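Local coordinates for protein alginase (Pseudoalteromonas, PDB 4Q8K) that probably cleaves the polysaccharide alginate by beta-elimination, as an alginate lyase, at residues V193-S196 with L197-A200; N345-D349 with L350-E354. One frame throughout, in Å; residues are numbered along the deposited sequence.

Interaction 1 (V193-S196 with L197-A200)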
# COMPACT_ATOMS: atom_id res chain seq x y z
N VAL A 193 -0.57 -11.98 -0.58
CA VAL A 193 -0.37 -13.30 -1.16
C VAL A 193 -0.08 -14.30 -0.05
O VAL A 193 0.80 -14.08 0.79
CB VAL A 193 0.79 -13.30 -2.19
CG1 VAL A 193 1.07 -14.72 -2.69
CG2 VAL A 193 0.47 -12.37 -3.36
N LYS A 194 -0.76 -15.42 -0.05
CA LYS A 194 -0.62 -16.37 1.02
C LYS A 194 0.71 -17.05 1.11
O LYS A 194 1.37 -17.24 0.15
CB LYS A 194 -1.75 -17.36 0.98
CG LYS A 194 -1.61 -18.38 -0.10
CD LYS A 194 -2.72 -19.43 -0.02
CE LYS A 194 -4.06 -18.86 -0.35
NZ LYS A 194 -5.11 -19.89 -0.31
N GLU A 195 1.08 -17.41 2.31
CA GLU A 195 2.41 -17.94 2.58
C GLU A 195 2.84 -19.07 1.64
O GLU A 195 3.99 -19.13 1.23
CB GLU A 195 2.47 -18.40 4.03
CG GLU A 195 3.87 -18.55 4.59
CD GLU A 195 3.84 -18.86 6.07
OE1 GLU A 195 2.90 -19.55 6.51
OE2 GLU A 195 4.75 -18.40 6.80
N SER A 196 1.91 -19.97 1.32
CA SER A 196 2.29 -21.20 0.63
C SER A 196 2.70 -20.95 -0.81
O SER A 196 3.39 -21.77 -1.41
CB SER A 196 1.17 -22.25 0.68
OG SER A 196 0.02 -21.84 -0.05
N LEU A 197 2.28 -19.82 -1.36
CA LEU A 197 2.55 -19.51 -2.76
C LEU A 197 3.80 -18.67 -2.94
O LEU A 197 4.25 -18.46 -4.06
CB LEU A 197 1.37 -18.78 -3.40
CG LEU A 197 0.00 -19.46 -3.46
CD1 LEU A 197 -1.01 -18.49 -4.02
CD2 LEU A 197 0.06 -20.72 -4.31
N ARG A 198 4.36 -18.19 -1.84
CA ARG A 198 5.50 -17.25 -1.92
C ARG A 198 6.78 -17.87 -2.46
O ARG A 198 7.19 -18.95 -2.05
CB ARG A 198 5.76 -16.62 -0.56
CG ARG A 198 4.55 -15.89 -0.05
CD ARG A 198 4.78 -15.30 1.34
NE ARG A 198 3.53 -14.81 1.89
CZ ARG A 198 3.36 -14.47 3.17
NH1 ARG A 198 4.37 -14.56 4.02
NH2 ARG A 198 2.18 -14.05 3.59
N VAL A 199 7.39 -17.15 -3.40
CA VAL A 199 8.68 -17.54 -3.95
C VAL A 199 9.53 -16.28 -4.10
O VAL A 199 9.14 -15.21 -3.62
CB VAL A 199 8.53 -18.25 -5.30
CG1 VAL A 199 7.89 -19.63 -5.11
CG2 VAL A 199 7.71 -17.39 -6.27
N ALA A 200 10.68 -16.39 -4.74
CA ALA A 200 11.57 -15.24 -4.89
C ALA A 200 10.96 -14.21 -5.83
O ALA A 200 10.14 -14.54 -6.68
CB ALA A 200 12.93 -15.69 -5.39
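Arg198 curls back over the turn and grips one backbone oxygen with two nitrogens: NE lies 3.0 Å from Val193 O and NH2 lies 3.1 Å from Val193 O. Both bonds are bent, but the oxygen sits only 4° out of the guanidinium plane, which identifies a side-on, bifurcated grip at the edge of the group. The straight run from CG to NE (chi2 178°, chi3 -170°) carries the arginine past Glu195, whose CA packs over one guanidinium face; the guanidinium also makes a cation-pi contact with Tyr316. Main-chain bonds close the tight part of the turn, with Leu197 N 3.1 Å from Lys194 O and Arg198 N 3.2 Å from Glu195 O. On the apolar side, Leu197 CB touches CG1 of the buried Val193 at 4.1 Å, the side chains crossing at about a right angle, while Leu197 CG meets Lys194 CG at 3.9 Å. The outer side is looser: exposed Glu195 brings OE2 only to 4.8 Å from Arg198 NH1, too far for a salt bridge, and Lys194 NZ turns off to Gly151 O. With an alanine at Arg198, Val193 O would probably lose both side-chain donors and the Tyr316 ring its cationic partner. Successive i to i+3 main-chain bonds are the signature of a short 3-10 turn, here joining strands 186-193 and 204-216 of two sheets, consistent with the beta-jelly-roll sandwich of concanavalin-type alginate lyases.

Interaction 2 (N345-D349 with L350-E354)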
# COMPACT_ATOMS: atom_id res chain seq x y z
N ASN A 345 -5.26 6.31 19.48
CA ASN A 345 -5.00 7.64 20.01
C ASN A 345 -4.18 8.47 19.04
O ASN A 345 -4.44 9.66 18.87
CB ASN A 345 -4.29 7.57 21.36
CG ASN A 345 -5.20 7.07 22.47
OD1 ASN A 345 -6.41 6.97 22.29
ND2 ASN A 345 -4.62 6.75 23.61
N CYS A 346 -3.20 7.84 18.40
CA CYS A 346 -2.41 8.55 17.40
C CYS A 346 -3.29 9.12 16.28
O CYS A 346 -3.18 10.30 15.94
CB CYS A 346 -1.36 7.62 16.82
SG CYS A 346 -0.01 7.28 17.93
N PHE A 347 -4.15 8.30 15.70
CA PHE A 347 -4.97 8.75 14.58
C PHE A 347 -5.96 9.83 15.01
O PHE A 347 -6.27 10.73 14.24
CB PHE A 347 -5.64 7.58 13.85
CG PHE A 347 -4.66 6.69 13.13
CD1 PHE A 347 -3.74 7.23 12.25
CD2 PHE A 347 -4.65 5.32 13.36
CE1 PHE A 347 -2.83 6.42 11.59
CE2 PHE A 347 -3.75 4.50 12.72
CZ PHE A 347 -2.83 5.05 11.82
N GLU A 348 -6.43 9.75 16.25
CA GLU A 348 -7.28 10.80 16.77
C GLU A 348 -6.52 12.13 16.82
O GLU A 348 -7.01 13.15 16.33
CB GLU A 348 -7.81 10.42 18.16
CG GLU A 348 -8.93 9.40 18.10
CD GLU A 348 -9.39 8.97 19.48
OE1 GLU A 348 -10.41 8.26 19.57
OE2 GLU A 348 -8.72 9.33 20.47
N ASP A 349 -5.33 12.09 17.40
CA ASP A 349 -4.52 13.29 17.59
C ASP A 349 -4.02 13.84 16.26
O ASP A 349 -3.87 15.05 16.09
CB ASP A 349 -3.34 13.00 18.52
CG ASP A 349 -3.77 12.71 19.96
OD1 ASP A 349 -4.98 12.78 20.26
OD2 ASP A 349 -2.88 12.43 20.79
N LEU A 350 -3.78 12.93 15.31
CA LEU A 350 -3.32 13.32 13.97
C LEU A 350 -4.45 13.88 13.13
O LEU A 350 -4.23 14.35 12.01
CB LEU A 350 -2.70 12.12 13.24
CG LEU A 350 -1.39 11.60 13.80
CD1 LEU A 350 -1.16 10.17 13.32
CD2 LEU A 350 -0.23 12.51 13.42
N GLY A 351 -5.67 13.82 13.65
CA GLY A 351 -6.83 14.27 12.92
C GLY A 351 -7.19 13.40 11.72
O GLY A 351 -7.83 13.87 10.77
N ILE A 352 -6.81 12.12 11.77
CA ILE A 352 -7.19 11.21 10.69
C ILE A 352 -8.51 10.51 11.03
O ILE A 352 -8.52 9.52 11.75
CB ILE A 352 -6.11 10.17 10.37
CG1 ILE A 352 -4.76 10.85 10.16
CG2 ILE A 352 -6.52 9.37 9.14
CD1 ILE A 352 -4.79 11.95 9.14
N THR A 353 -9.61 11.06 10.53
CA THR A 353 -10.94 10.53 10.79
C THR A 353 -11.55 9.92 9.55
O THR A 353 -12.65 9.36 9.60
CB THR A 353 -11.90 11.63 11.31
OG1 THR A 353 -11.95 12.71 10.37
CG2 THR A 353 -11.44 12.16 12.67
N GLU A 354 -10.85 10.04 8.42
CA GLU A 354 -11.30 9.46 7.16
C GLU A 354 -10.09 8.85 6.47
O GLU A 354 -9.06 9.50 6.36
CB GLU A 354 -11.94 10.53 6.26
CG GLU A 354 -12.57 9.99 4.99
CD GLU A 354 -13.03 11.10 4.04
OE1 GLU A 354 -14.07 10.92 3.38
OE2 GLU A 354 -12.35 12.14 3.95
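Leu350 folds back along the last turn of helix 340-349 and, with Phe347 and Ile352, forms the apolar side of its C-terminal end. Its CG is anti to the carbonyl carbon (chi1 -68°), a setting that lays the isobutyl group beside Cys346: Leu350 CG lies 3.1 Å from Cys346 O, and the apolar contact is Leu350 CD1 4.3 Å from Cys346 CB. The same methyl also approaches the aromatic ring, Leu350 CD1 lying 4.1 Å from Phe347 CD1, and the two side chains cross at a slant. Ile352 arrives after the chain has turned: its CB is 4.2 Å from Phe347 CD1, so one ring carbon receives both aliphatic neighbours. Trp187 and Leu323 extend this buried packing into the body of the protein. The backbone supplies the polar half of the contact. Leu350 N completes an ordinary helical bond to Cys346 O at 2.8 Å, then Gly351 takes a positive phi of 69° and turns the chain off the helix axis. Gly351 N binds Glu348 O at 3.1 Å, whereas Ile352 N reaches back to Phe347 O at 2.9 Å with a C=O...N angle of 160°; together they define a Schellman motif. Cys346, tied to Cys334 by a disulfide, gives this turn a covalent link as well. The chemistry thus implies a helix end whose Cys346, Phe347 and Glu348 carbonyls are met by backbone N-H groups while its apolar side chains close against the protein interior.

In the fold
Interactions 1 and 2 lie on opposite sides of the chain's centre, 34 Å apart between centres and about 21 Å between nearest atoms, so neither touches the other. Both are local turns, but one joins two strands and the other ends a helix. Strand 355-368 connects their surroundings: it follows directly after 350-354, and its Tyr364 and Arg366 pack on Val193 of interaction 1. Strand 186-193 offers a second route, since it carries Trp187 against Phe347 and ends at Val193. The calcium ion, bound at a site including Asp242 and Asp250, is about 12 Å from the Ile352 side chain, too far for direct coordination.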